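Local coordinates for nucleoprotein (Sendai virus, PDB 6M7D) that forms the helical nucleocapsid of the virus, coating genomic RNA at one subunit per six nucleotides and protecting it from nucleases, at residues A[34-39]-A[68-73]; A[99-104]-A[226-231]; A[172-177]-A[209-214]; A[287-292]-A[329-334]. All coordinates share one frame; numbering follows the deposited sequence.

Contact 1: residues A[34-39]-A[68-73]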
loop_
_atom_site.group_PDB
_atom_site.type_symbol
_atom_site.label_atom_id
_atom_site.label_comp_id
_atom_site.label_asym_id
_atom_site.label_seq_id
_atom_site.Cartn_x
_atom_site.Cartn_y
_atom_site.Cartn_z
ATOM N N THR A 34 0.128 -0.981 25.069
ATOM C CA THR A 34 1.073 -2.076 25.238
ATOM C C THR A 34 0.486 -3.301 24.544
ATOM O O THR A 34 -0.626 -3.732 24.860
ATOM C CB THR A 34 1.371 -2.328 26.715
ATOM O OG1 THR A 34 2.235 -3.459 26.846
ATOM C CG2 THR A 34 0.093 -2.545 27.524
ATOM N N VAL A 35 1.213 -3.831 23.571
ATOM C CA VAL A 35 0.718 -4.893 22.710
ATOM C C VAL A 35 1.564 -6.138 22.914
ATOM O O VAL A 35 2.798 -6.071 22.911
ATOM C CB VAL A 35 0.723 -4.462 21.233
ATOM C CG1 VAL A 35 -0.016 -5.460 20.422
ATOM C CG2 VAL A 35 0.086 -3.100 21.078
ATOM N N SER A 36 0.896 -7.275 23.085
ATOM C CA SER A 36 1.567 -8.557 23.232
ATOM C C SER A 36 1.843 -9.134 21.852
ATOM O O SER A 36 0.916 -9.346 21.065
ATOM C CB SER A 36 0.718 -9.524 24.054
ATOM O OG SER A 36 0.232 -8.907 25.227
ATOM N N VAL A 37 3.114 -9.384 21.563
ATOM C CA VAL A 37 3.541 -10.024 20.326
ATOM C C VAL A 37 4.153 -11.367 20.683
ATOM O O VAL A 37 5.032 -11.444 21.546
ATOM C CB VAL A 37 4.541 -9.150 19.554
ATOM C CG1 VAL A 37 5.027 -9.882 18.326
ATOM C CG2 VAL A 37 3.893 -7.860 19.164
ATOM N N PHE A 38 3.696 -12.417 20.020
ATOM C CA PHE A 38 4.103 -13.779 20.328
ATOM C C PHE A 38 5.045 -14.280 19.247
ATOM O O PHE A 38 4.665 -14.361 18.075
ATOM C CB PHE A 38 2.882 -14.684 20.456
ATOM C CG PHE A 38 1.870 -14.172 21.421
ATOM C CD1 PHE A 38 1.939 -14.512 22.754
ATOM C CD2 PHE A 38 0.858 -13.333 21.004
ATOM C CE1 PHE A 38 1.016 -14.033 23.647
ATOM C CE2 PHE A 38 -0.067 -12.855 21.895
ATOM C CZ PHE A 38 0.011 -13.205 23.217
ATOM N N VAL A 39 6.267 -14.611 19.642
ATOM C CA VAL A 39 7.278 -15.146 18.743
ATOM C C VAL A 39 7.459 -16.619 19.066
ATOM O O VAL A 39 7.152 -17.057 20.178
ATOM C CB VAL A 39 8.603 -14.377 18.864
ATOM C CG1 VAL A 39 8.359 -12.896 18.677
ATOM C CG2 VAL A 39 9.248 -14.636 20.199
ATOM N N HIS A 68 -8.275 -3.538 19.058
ATOM C CA HIS A 68 -7.615 -3.355 17.738
ATOM C C HIS A 68 -6.093 -3.388 17.903
ATOM O O HIS A 68 -5.429 -3.969 17.025
ATOM C CB HIS A 68 -8.122 -2.080 17.050
ATOM C CG HIS A 68 -9.360 -2.298 16.249
ATOM N ND1 HIS A 68 -9.332 -2.466 14.879
ATOM C CD2 HIS A 68 -10.656 -2.389 16.614
ATOM C CE1 HIS A 68 -10.558 -2.643 14.435
ATOM N NE2 HIS A 68 -11.388 -2.602 15.480
ATOM N N SER A 69 -5.559 -2.784 18.967
ATOM C CA SER A 69 -4.119 -2.846 19.172
ATOM C C SER A 69 -3.653 -4.283 19.352
ATOM O O SER A 69 -2.599 -4.670 18.842
ATOM C CB SER A 69 -3.724 -1.998 20.376
ATOM O OG SER A 69 -3.621 -2.793 21.541
ATOM N N GLN A 70 -4.440 -5.102 20.049
ATOM C CA GLN A 70 -4.047 -6.493 20.247
ATOM C C GLN A 70 -4.162 -7.285 18.953
ATOM O O GLN A 70 -3.335 -8.155 18.668
ATOM C CB GLN A 70 -4.886 -7.130 21.349
ATOM C CG GLN A 70 -4.257 -8.388 21.905
ATOM C CD GLN A 70 -2.741 -8.300 21.966
ATOM O OE1 GLN A 70 -2.184 -7.520 22.738
ATOM N NE2 GLN A 70 -2.068 -9.094 21.144
ATOM N N ARG A 71 -5.192 -7.004 18.156
ATOM C CA ARG A 71 -5.295 -7.635 16.848
ATOM C C ARG A 71 -4.139 -7.218 15.950
ATOM O O ARG A 71 -3.602 -8.033 15.190
ATOM C CB ARG A 71 -6.636 -7.283 16.215
ATOM C CG ARG A 71 -7.816 -7.663 17.066
ATOM C CD ARG A 71 -9.067 -6.967 16.600
ATOM N NE ARG A 71 -9.390 -7.300 15.222
ATOM C CZ ARG A 71 -10.469 -6.863 14.586
ATOM N NH1 ARG A 71 -11.328 -6.080 15.211
ATOM N NH2 ARG A 71 -10.689 -7.213 13.331
ATOM N N GLY A 72 -3.735 -5.953 16.027
ATOM C CA GLY A 72 -2.549 -5.526 15.315
ATOM C C GLY A 72 -1.298 -6.222 15.800
ATOM O O GLY A 72 -0.386 -6.479 15.018
ATOM N N GLY A 73 -1.241 -6.547 17.089
ATOM C CA GLY A 73 -0.113 -7.302 17.603
ATOM C C GLY A 73 -0.116 -8.748 17.165
ATOM O O GLY A 73 0.942 -9.350 17.000
#
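Q70 and S36 are joined by two hydrogen bonds, both made by the amide of Q70 to the backbone of one strand residue. S36 N donates to Q70 OE1 at 3.1 Å, and Q70 NE2 donates to S36 O at 3.0 Å. Both bonds are nearly straight and both carbonyl oxygens are used on a lone pair, in the carbonyl plane. S36 O lies 3° out of the Q70 amide plane, so the NE2 bond is nearly in plane at the donor end too. The amide gets there because the Q70 chain leaves with CG anti to the backbone N (chi1 -162°) and then bends at chi2, folding back towards the strand. Two bonds to one end group fix its rotation and satisfy both of its polar atoms. One turn past G73, S77 OG bonds both G73 O and F38 N.

Around this pair of bonds the valine methyls pack on the helix backbone. V35 points at the helix and lays CG1 against S69 O and G73 CA, 3.4 Å from the latter, while CG2 rests 3.7 Å from S69 OG. V37 CG2 grazes G73 O at 4.0 Å. Strand 34-39 and helix 68-73 run roughly parallel, their axes 26° apart.

V35 and V37 bond through their backbones to strand 99-108, so S36 presents its N-H and C=O on the other side, at the outermost strand of the sheet within this chain. There the glutamine amide pairs with the edge strand much as a neighbouring strand's peptide would.

Contact 2: residues A[99-104]-A[226-231]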
loop_
_atom_site.group_PDB
_atom_site.type_symbol
_atom_site.label_atom_id
_atom_site.label_comp_id
_atom_site.label_asym_id
_atom_site.label_seq_id
_atom_site.Cartn_x
_atom_site.Cartn_y
_atom_site.Cartn_z
ATOM N N VAL A 99 2.812 2.257 19.820
ATOM C CA VAL A 99 2.601 1.157 20.813
ATOM C C VAL A 99 3.935 0.575 21.290
ATOM O O VAL A 99 4.964 0.806 20.629
ATOM C CB VAL A 99 1.723 0.030 20.231
ATOM C CG1 VAL A 99 0.246 0.388 20.181
ATOM C CG2 VAL A 99 2.218 -0.430 18.869
ATOM N N LYS A 100 3.891 -0.126 22.428
ATOM C CA LYS A 100 5.025 -0.838 22.995
ATOM C C LYS A 100 4.771 -2.328 22.845
ATOM O O LYS A 100 3.778 -2.846 23.363
ATOM C CB LYS A 100 5.233 -0.479 24.464
ATOM C CG LYS A 100 6.580 -0.899 25.004
ATOM C CD LYS A 100 6.565 -0.979 26.517
ATOM C CE LYS A 100 5.654 -2.091 27.002
ATOM N NZ LYS A 100 5.806 -2.331 28.459
ATOM N N TYR A 101 5.655 -3.008 22.128
ATOM C CA TYR A 101 5.510 -4.428 21.850
ATOM C C TYR A 101 6.125 -5.221 22.992
ATOM O O TYR A 101 7.313 -5.069 23.287
ATOM C CB TYR A 101 6.169 -4.793 20.523
ATOM C CG TYR A 101 5.397 -4.329 19.315
ATOM C CD1 TYR A 101 4.025 -4.485 19.244
ATOM C CD2 TYR A 101 6.040 -3.731 18.250
ATOM C CE1 TYR A 101 3.319 -4.067 18.145
ATOM C CE2 TYR A 101 5.342 -3.308 17.148
ATOM C CZ TYR A 101 3.983 -3.477 17.100
ATOM O OH TYR A 101 3.283 -3.052 15.998
ATOM N N VAL A 102 5.315 -6.050 23.638
ATOM C CA VAL A 102 5.778 -6.956 24.678
ATOM C C VAL A 102 5.912 -8.329 24.043
ATOM O O VAL A 102 4.912 -8.980 23.730
ATOM C CB VAL A 102 4.823 -6.986 25.876
ATOM C CG1 VAL A 102 5.530 -7.537 27.094
ATOM C CG2 VAL A 102 4.306 -5.607 26.153
ATOM N N ILE A 103 7.146 -8.771 23.848
ATOM C CA ILE A 103 7.404 -9.999 23.110
ATOM C C ILE A 103 7.244 -11.189 24.043
ATOM O O ILE A 103 7.967 -11.318 25.036
ATOM C CB ILE A 103 8.800 -9.976 22.477
ATOM C CG1 ILE A 103 8.874 -8.867 21.431
ATOM C CG2 ILE A 103 9.112 -11.313 21.857
ATOM C CD1 ILE A 103 10.244 -8.661 20.878
ATOM N N TYR A 104 6.291 -12.054 23.727
ATOM C CA TYR A 104 6.100 -13.320 24.411
ATOM C C TYR A 104 6.619 -14.436 23.518
ATOM O O TYR A 104 6.646 -14.306 22.294
ATOM C CB TYR A 104 4.625 -13.563 24.731
ATOM C CG TYR A 104 4.038 -12.695 25.824
ATOM C CD1 TYR A 104 4.616 -11.488 26.175
ATOM C CD2 TYR A 104 2.899 -13.092 26.507
ATOM C CE1 TYR A 104 4.078 -10.705 27.169
ATOM C CE2 TYR A 104 2.356 -12.316 27.503
ATOM C CZ TYR A 104 2.949 -11.123 27.831
ATOM O OH TYR A 104 2.411 -10.341 28.825
ATOM N N GLN A 226 -4.651 0.611 13.266
ATOM C CA GLN A 226 -3.323 0.478 13.852
ATOM C C GLN A 226 -2.287 1.033 12.891
ATOM O O GLN A 226 -1.842 0.332 11.979
ATOM C CB GLN A 226 -3.025 -0.978 14.191
ATOM C CG GLN A 226 -3.872 -1.509 15.312
ATOM C CD GLN A 226 -3.964 -0.540 16.461
ATOM O OE1 GLN A 226 -2.965 -0.224 17.099
ATOM N NE2 GLN A 226 -5.166 -0.052 16.728
ATOM N N GLN A 227 -1.894 2.286 13.109
ATOM C CA GLN A 227 -0.827 2.879 12.314
ATOM C C GLN A 227 0.525 2.279 12.662
ATOM O O GLN A 227 1.477 2.420 11.892
ATOM C CB GLN A 227 -0.806 4.393 12.519
ATOM C CG GLN A 227 -0.073 5.168 11.445
ATOM C CD GLN A 227 -0.933 5.452 10.243
ATOM O OE1 GLN A 227 -1.121 4.599 9.382
ATOM N NE2 GLN A 227 -1.465 6.656 10.178
ATOM N N SER A 228 0.628 1.605 13.806
ATOM C CA SER A 228 1.877 0.943 14.173
ATOM C C SER A 228 2.153 -0.246 13.269
ATOM O O SER A 228 3.294 -0.477 12.859
ATOM C CB SER A 228 1.813 0.491 15.626
ATOM O OG SER A 228 0.802 -0.484 15.795
ATOM N N LEU A 229 1.113 -1.012 12.951
ATOM C CA LEU A 229 1.264 -2.143 12.046
ATOM C C LEU A 229 1.621 -1.677 10.642
ATOM O O LEU A 229 2.502 -2.251 9.991
ATOM C CB LEU A 229 -0.027 -2.952 12.051
ATOM C CG LEU A 229 -0.261 -4.037 11.016
ATOM C CD1 LEU A 229 0.582 -5.241 11.329
ATOM C CD2 LEU A 229 -1.725 -4.388 11.028
ATOM N N VAL A 230 0.955 -0.628 10.166
ATOM C CA VAL A 230 1.268 -0.066 8.859
ATOM C C VAL A 230 2.691 0.466 8.838
ATOM O O VAL A 230 3.404 0.330 7.840
ATOM C CB VAL A 230 0.244 1.025 8.497
ATOM C CG1 VAL A 230 0.511 1.577 7.113
ATOM C CG2 VAL A 230 -1.159 0.468 8.588
ATOM N N SER A 231 3.130 1.077 9.938
ATOM C CA SER A 231 4.501 1.565 10.015
ATOM C C SER A 231 5.494 0.420 9.980
ATOM O O SER A 231 6.537 0.519 9.333
ATOM C CB SER A 231 4.692 2.386 11.284
ATOM O OG SER A 231 4.516 1.579 12.425
#
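V99, at the start of strand 99-108, sets CG2 against S228 in the first turn of helix 227-239. CG2 lies 3.4 Å from S228 OG and equally far from S228 CB, so the serine meets the valine along its whole short side chain. With chi1 at -76°, CG2 sits between the backbone N and the carbonyl carbon and leads towards the helix. CG1 turns to Q226, coming no closer than 4.5 Å to OE1. V99 also packs on V35 of the neighbouring strand, so it touches both strand and helix.

Y101 follows on the same face. Its CB does not point at the helix, but the ring carries the phenol oxygen to S228: OH is 3.6 Å from OG and 3.9 Å from CB. The oxygens are neighbours without a hydrogen bond between them. OH also lies 4.3 Å from L229 N. The Y101 side chain touches V37 and V76 as well. Beyond Y101 the strand draws away from the helix; V102 and Y104 point to the other face, where V102 packs on T34 and the Y104 ring meets F38 nearly at right angles.

On the helical side, Q226 occupies the N-cap position at the break between helices 213-225 and 227-239, and L229 runs on to L75 and L79 of helix 68-80. Strand and helix axes stand 72° apart and no closer than 10.3 Å. This is an alpha/beta packing in which the helix start crosses the strand end at a steep angle, resting the small sheet on one helix of a largely helical chain.

Contact 3: residues A[172-177]-A[209-214]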
loop_
_atom_site.group_PDB
_atom_site.type_symbol
_atom_site.label_atom_id
_atom_site.label_comp_id
_atom_site.label_asym_id
_atom_site.label_seq_id
_atom_site.Cartn_x
_atom_site.Cartn_y
_atom_site.Cartn_z
ATOM N N VAL A 172 1.945 -12.873 2.573
ATOM C CA VAL A 172 1.744 -12.152 1.328
ATOM C C VAL A 172 0.317 -11.651 1.234
ATOM O O VAL A 172 0.066 -10.548 0.745
ATOM C CB VAL A 172 2.111 -13.056 0.138
ATOM C CG1 VAL A 172 1.345 -12.672 -1.106
ATOM C CG2 VAL A 172 3.572 -12.961 -0.122
ATOM N N GLN A 173 -0.641 -12.442 1.711
ATOM C CA GLN A 173 -2.022 -11.994 1.642
ATOM C C GLN A 173 -2.302 -10.870 2.625
ATOM O O GLN A 173 -3.099 -9.976 2.330
ATOM C CB GLN A 173 -2.953 -13.167 1.883
ATOM C CG GLN A 173 -2.974 -14.135 0.756
ATOM C CD GLN A 173 -3.996 -15.196 0.961
ATOM O OE1 GLN A 173 -5.116 -15.086 0.488
ATOM N NE2 GLN A 173 -3.624 -16.236 1.681
ATOM N N VAL A 174 -1.665 -10.892 3.791
ATOM C CA VAL A 174 -1.787 -9.755 4.705
ATOM C C VAL A 174 -1.271 -8.483 4.039
ATOM O O VAL A 174 -1.890 -7.410 4.115
ATOM C CB VAL A 174 -1.054 -10.056 6.022
ATOM C CG1 VAL A 174 -1.078 -8.852 6.935
ATOM C CG2 VAL A 174 -1.676 -11.250 6.704
ATOM N N TRP A 175 -0.144 -8.588 3.344
ATOM C CA TRP A 175 0.387 -7.430 2.633
ATOM C C TRP A 175 -0.540 -6.987 1.501
ATOM O O TRP A 175 -0.721 -5.784 1.257
ATOM C CB TRP A 175 1.778 -7.757 2.111
ATOM C CG TRP A 175 2.806 -7.798 3.176
ATOM C CD1 TRP A 175 3.046 -8.814 4.042
ATOM C CD2 TRP A 175 3.737 -6.771 3.498
ATOM N NE1 TRP A 175 4.070 -8.490 4.883
ATOM C CE2 TRP A 175 4.514 -7.236 4.571
ATOM C CE3 TRP A 175 3.993 -5.503 2.983
ATOM C CZ2 TRP A 175 5.522 -6.484 5.132
ATOM C CZ3 TRP A 175 4.992 -4.760 3.545
ATOM C CH2 TRP A 175 5.749 -5.252 4.601
ATOM N N ILE A 176 -1.132 -7.946 0.792
ATOM C CA ILE A 176 -2.077 -7.612 -0.265
ATOM C C ILE A 176 -3.263 -6.862 0.313
ATOM O O ILE A 176 -3.817 -5.958 -0.324
ATOM C CB ILE A 176 -2.518 -8.880 -1.016
ATOM C CG1 ILE A 176 -1.353 -9.475 -1.787
ATOM C CG2 ILE A 176 -3.608 -8.561 -1.996
ATOM C CD1 ILE A 176 -1.625 -10.844 -2.304
ATOM N N VAL A 177 -3.677 -7.222 1.527
ATOM C CA VAL A 177 -4.693 -6.430 2.209
ATOM C C VAL A 177 -4.209 -5.001 2.379
ATOM O O VAL A 177 -4.920 -4.049 2.043
ATOM C CB VAL A 177 -5.066 -7.060 3.561
ATOM C CG1 VAL A 177 -5.941 -6.111 4.337
ATOM C CG2 VAL A 177 -5.771 -8.376 3.356
ATOM N N LEU A 209 -5.158 -21.664 1.316
ATOM C CA LEU A 209 -4.781 -20.565 2.190
ATOM C C LEU A 209 -5.197 -19.211 1.642
ATOM O O LEU A 209 -4.613 -18.194 2.022
ATOM C CB LEU A 209 -3.277 -20.585 2.445
ATOM C CG LEU A 209 -2.743 -21.781 3.224
ATOM C CD1 LEU A 209 -1.243 -21.785 3.151
ATOM C CD2 LEU A 209 -3.202 -21.746 4.667
ATOM N N VAL A 210 -6.189 -19.174 0.757
ATOM C CA VAL A 210 -6.666 -17.911 0.211
ATOM C C VAL A 210 -7.650 -17.290 1.191
ATOM O O VAL A 210 -8.693 -17.877 1.488
ATOM C CB VAL A 210 -7.312 -18.119 -1.162
ATOM C CG1 VAL A 210 -8.043 -16.873 -1.592
ATOM C CG2 VAL A 210 -6.264 -18.487 -2.175
ATOM N N PHE A 211 -7.328 -16.096 1.685
ATOM C CA PHE A 211 -8.194 -15.408 2.634
ATOM C C PHE A 211 -9.618 -15.316 2.105
ATOM O O PHE A 211 -9.842 -15.109 0.910
ATOM C CB PHE A 211 -7.679 -13.994 2.904
ATOM C CG PHE A 211 -6.439 -13.936 3.734
ATOM C CD1 PHE A 211 -5.877 -15.079 4.259
ATOM C CD2 PHE A 211 -5.832 -12.727 3.987
ATOM C CE1 PHE A 211 -4.734 -15.012 5.011
ATOM C CE2 PHE A 211 -4.695 -12.658 4.742
ATOM C CZ PHE A 211 -4.145 -13.800 5.252
ATOM N N THR A 212 -10.586 -15.465 2.999
ATOM C CA THR A 212 -11.949 -15.112 2.650
ATOM C C THR A 212 -12.086 -13.596 2.589
ATOM O O THR A 212 -11.205 -12.849 3.017
ATOM C CB THR A 212 -12.936 -15.686 3.661
ATOM O OG1 THR A 212 -12.442 -15.467 4.984
ATOM C CG2 THR A 212 -13.119 -17.152 3.448
ATOM N N GLY A 213 -13.207 -13.134 2.042
ATOM C CA GLY A 213 -13.476 -11.708 2.055
ATOM C C GLY A 213 -13.579 -11.156 3.463
ATOM O O GLY A 213 -13.133 -10.041 3.737
ATOM N N GLU A 214 -14.151 -11.939 4.377
ATOM C CA GLU A 214 -14.301 -11.490 5.756
ATOM C C GLU A 214 -12.948 -11.333 6.436
ATOM O O GLU A 214 -12.731 -10.373 7.184
ATOM C CB GLU A 214 -15.179 -12.472 6.526
ATOM C CG GLU A 214 -16.545 -12.696 5.907
ATOM C CD GLU A 214 -16.535 -13.787 4.852
ATOM O OE1 GLU A 214 -16.742 -14.967 5.210
ATOM O OE2 GLU A 214 -16.321 -13.468 3.664
#
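Q173 and F211 carry this contact, which ties helix 163-181 to the short linker that runs into the N-cap of helix 213-225 within the helical core. Start at Q173 CB: it sits over one face of the F211 ring as a CH-pi contact, 3.6 Å from the ring centroid and 19° off the normal, offset towards the rim at CE2. From there the chain stays extended beyond CG, laying the amide over the same face as CB, with its oxygen at the linker backbone. CD comes to 3.5 Å from F211 N. OE1 then accepts the hydrogen bond from F211 N at 2.7 Å, with the donor tilted 27° from the carbonyl plane. NE2 has a weak hydrogen bond to A169 O, one turn back on its own helix, and lies 3.6 Å from F211 CD1. One residue thus holds F211 twice, by its backbone N-H and by its ring face.

Two valines also meet the ring. V177 CG2 lies near the ring plane, 4.4 Å from CD2; I219 of helix 213-225 touches F211 and V177, and M223 touches V174 and V177. V177 also brings the contact near the RNA-binding K180, about 7 Å away between nearest side-chain atoms. T212 caps the next helix through OG1. At the far rim, V174 CG2 meets the ring edge in plane, 3.8 Å from F211 CZ.

Contact 4: residues A[287-292]-A[329-334]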
loop_
_atom_site.group_PDB
_atom_site.type_symbol
_atom_site.label_atom_id
_atom_site.label_comp_id
_atom_site.label_asym_id
_atom_site.label_seq_id
_atom_site.Cartn_x
_atom_site.Cartn_y
_atom_site.Cartn_z
ATOM N N SER A 287 -2.152 30.381 -17.695
ATOM C CA SER A 287 -1.786 30.942 -16.406
ATOM C C SER A 287 -2.559 30.311 -15.261
ATOM O O SER A 287 -2.159 30.467 -14.107
ATOM C CB SER A 287 -2.006 32.449 -16.415
ATOM O OG SER A 287 -3.369 32.751 -16.612
ATOM N N ASN A 288 -3.649 29.603 -15.560
ATOM C CA ASN A 288 -4.371 28.868 -14.531
ATOM C C ASN A 288 -3.483 27.823 -13.885
ATOM O O ASN A 288 -3.584 27.560 -12.682
ATOM C CB ASN A 288 -5.597 28.181 -15.126
ATOM C CG ASN A 288 -6.588 29.137 -15.686
ATOM O OD1 ASN A 288 -7.693 29.261 -15.174
ATOM N ND2 ASN A 288 -6.216 29.816 -16.764
ATOM N N LEU A 289 -2.620 27.206 -14.676
ATOM C CA LEU A 289 -1.823 26.080 -14.237
ATOM C C LEU A 289 -0.454 26.488 -13.735
ATOM O O LEU A 289 0.253 25.647 -13.181
ATOM C CB LEU A 289 -1.668 25.080 -15.384
ATOM C CG LEU A 289 -2.914 24.769 -16.203
ATOM C CD1 LEU A 289 -2.578 23.786 -17.287
ATOM C CD2 LEU A 289 -4.007 24.227 -15.324
ATOM N N ARG A 290 -0.075 27.751 -13.904
ATOM C CA ARG A 290 1.284 28.168 -13.565
ATOM C C ARG A 290 1.558 28.115 -12.067
ATOM O O ARG A 290 2.573 27.516 -11.668
ATOM C CB ARG A 290 1.551 29.554 -14.151
ATOM C CG ARG A 290 2.941 30.050 -13.919
ATOM C CD ARG A 290 3.589 30.462 -15.207
ATOM N NE ARG A 290 5.039 30.407 -15.103
ATOM C CZ ARG A 290 5.862 30.502 -16.137
ATOM N NH1 ARG A 290 7.172 30.440 -15.950
ATOM N NH2 ARG A 290 5.376 30.661 -17.356
ATOM N N PRO A 291 0.736 28.703 -11.192
ATOM C CA PRO A 291 0.999 28.534 -9.760
ATOM C C PRO A 291 0.894 27.093 -9.316
ATOM O O PRO A 291 1.632 26.666 -8.424
ATOM C CB PRO A 291 -0.068 29.419 -9.105
ATOM C CG PRO A 291 -1.115 29.558 -10.118
ATOM C CD PRO A 291 -0.429 29.576 -11.416
ATOM N N ASP A 292 0.018 26.315 -9.946
ATOM C CA ASP A 292 -0.101 24.904 -9.610
ATOM C C ASP A 292 1.072 24.097 -10.138
ATOM O O ASP A 292 1.458 23.106 -9.523
ATOM C CB ASP A 292 -1.420 24.369 -10.140
ATOM C CG ASP A 292 -2.604 25.081 -9.544
ATOM O OD1 ASP A 292 -2.464 25.634 -8.435
ATOM O OD2 ASP A 292 -3.674 25.095 -10.173
ATOM N N TYR A 329 -3.358 22.082 -5.692
ATOM C CA TYR A 329 -3.079 22.409 -7.090
ATOM C C TYR A 329 -4.292 22.025 -7.925
ATOM O O TYR A 329 -4.203 21.205 -8.837
ATOM C CB TYR A 329 -1.811 21.704 -7.577
ATOM C CG TYR A 329 -1.707 20.248 -7.170
ATOM C CD1 TYR A 329 -1.300 19.890 -5.895
ATOM C CD2 TYR A 329 -2.027 19.237 -8.057
ATOM C CE1 TYR A 329 -1.224 18.587 -5.524
ATOM C CE2 TYR A 329 -1.951 17.934 -7.690
ATOM C CZ TYR A 329 -1.546 17.612 -6.428
ATOM O OH TYR A 329 -1.463 16.304 -6.053
ATOM N N PRO A 330 -5.451 22.629 -7.649
ATOM C CA PRO A 330 -6.699 22.093 -8.208
ATOM C C PRO A 330 -6.865 22.316 -9.698
ATOM O O PRO A 330 -7.505 21.494 -10.355
ATOM C CB PRO A 330 -7.784 22.829 -7.410
ATOM C CG PRO A 330 -7.078 23.608 -6.384
ATOM C CD PRO A 330 -5.706 23.836 -6.855
ATOM N N ALA A 331 -6.331 23.396 -10.259
ATOM C CA ALA A 331 -6.488 23.618 -11.690
ATOM C C ALA A 331 -5.606 22.670 -12.486
ATOM O O ALA A 331 -6.049 22.072 -13.471
ATOM C CB ALA A 331 -6.176 25.069 -12.042
ATOM N N LEU A 332 -4.350 22.521 -12.072
ATOM C CA LEU A 332 -3.471 21.558 -12.716
ATOM C C LEU A 332 -3.971 20.141 -12.507
ATOM O O LEU A 332 -3.879 19.306 -13.407
ATOM C CB LEU A 332 -2.051 21.711 -12.190
ATOM C CG LEU A 332 -0.965 20.903 -12.887
ATOM C CD1 LEU A 332 -0.907 21.230 -14.362
ATOM C CD2 LEU A 332 0.348 21.161 -12.224
ATOM N N TRP A 333 -4.530 19.860 -11.334
ATOM C CA TRP A 333 -5.083 18.538 -11.085
ATOM C C TRP A 333 -6.299 18.267 -11.956
ATOM O O TRP A 333 -6.451 17.164 -12.474
ATOM C CB TRP A 333 -5.445 18.378 -9.615
ATOM C CG TRP A 333 -6.162 17.102 -9.336
ATOM C CD1 TRP A 333 -5.611 15.874 -9.211
ATOM C CD2 TRP A 333 -7.568 16.928 -9.170
ATOM N NE1 TRP A 333 -6.578 14.943 -8.966
ATOM C CE2 TRP A 333 -7.793 15.567 -8.934
ATOM C CE3 TRP A 333 -8.660 17.796 -9.192
ATOM C CZ2 TRP A 333 -9.059 15.048 -8.724
ATOM C CZ3 TRP A 333 -9.911 17.281 -8.981
ATOM C CH2 TRP A 333 -10.104 15.920 -8.753
ATOM N N SER A 334 -7.185 19.248 -12.114
ATOM C CA SER A 334 -8.373 19.058 -12.940
ATOM C C SER A 334 -8.000 18.902 -14.399
ATOM O O SER A 334 -8.572 18.071 -15.113
ATOM C CB SER A 334 -9.323 20.233 -12.760
ATOM O OG SER A 334 -9.423 20.598 -11.405
#
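D292 meets A331 and L332 with a carboxylate that accepts N-H groups in the first turn of helix 330-343, whose N-cap position is Y329. CG of D292 lies anti to its carbonyl carbon (chi1 -61°), which places the carboxylate at those donors. OD2 accepts from L332 N at 3.3 Å, on the anti side and 27° out of the carboxylate plane. A second bond, from A331 N to the same oxygen at 3.2 Å, is weak and strongly bent. P330, the first residue of the helix, has no N-H to offer, so these are the next two donors. A negative group here would probably be stabilised by the partial positive charge at the helix start. OD1 lies 3.5 Å from Y329 CA.

Other polar ends find partners nearby: Y329 OH bonds F324 O, S334 OG bonds D358 N, and W333 NE1 bonds S268 OG. The turn borders the RNA site, since P330 lies about 4 Å from the RNA-binding Y356 by nearest side-chain atoms.

D292 CB packs against L332 CB, while A331 CB approaches N288 O at 3.7 Å. L289 covers the same turn: CB lies 4.1 Å from L332 CD1, and CD2 ends 3.5 Å from A331 O.

How the contacts relate
Contacts 1 and 2 share one small sheet: strands 33-40 and 99-108 are adjacent and parallel, the contact centres lie 6 Å apart, and probable backbone hydrogen bonds from V102 N to V35 O and Y104 N to V37 O link them. Contact 3 lies about 20 Å away by centres and is nested inside the chain loop closed by contact 2; helix 213-225 of contact 3 is followed, after the break at Q226, by helix 227-239 of contact 2. Contact 4 comes last in sequence and stands apart, 40 to 45 Å from the others between centres. The separation is consistent with the two-lobed Ncore of paramyxovirus nucleoproteins, where RNA runs between an N-terminal and a C-terminal domain.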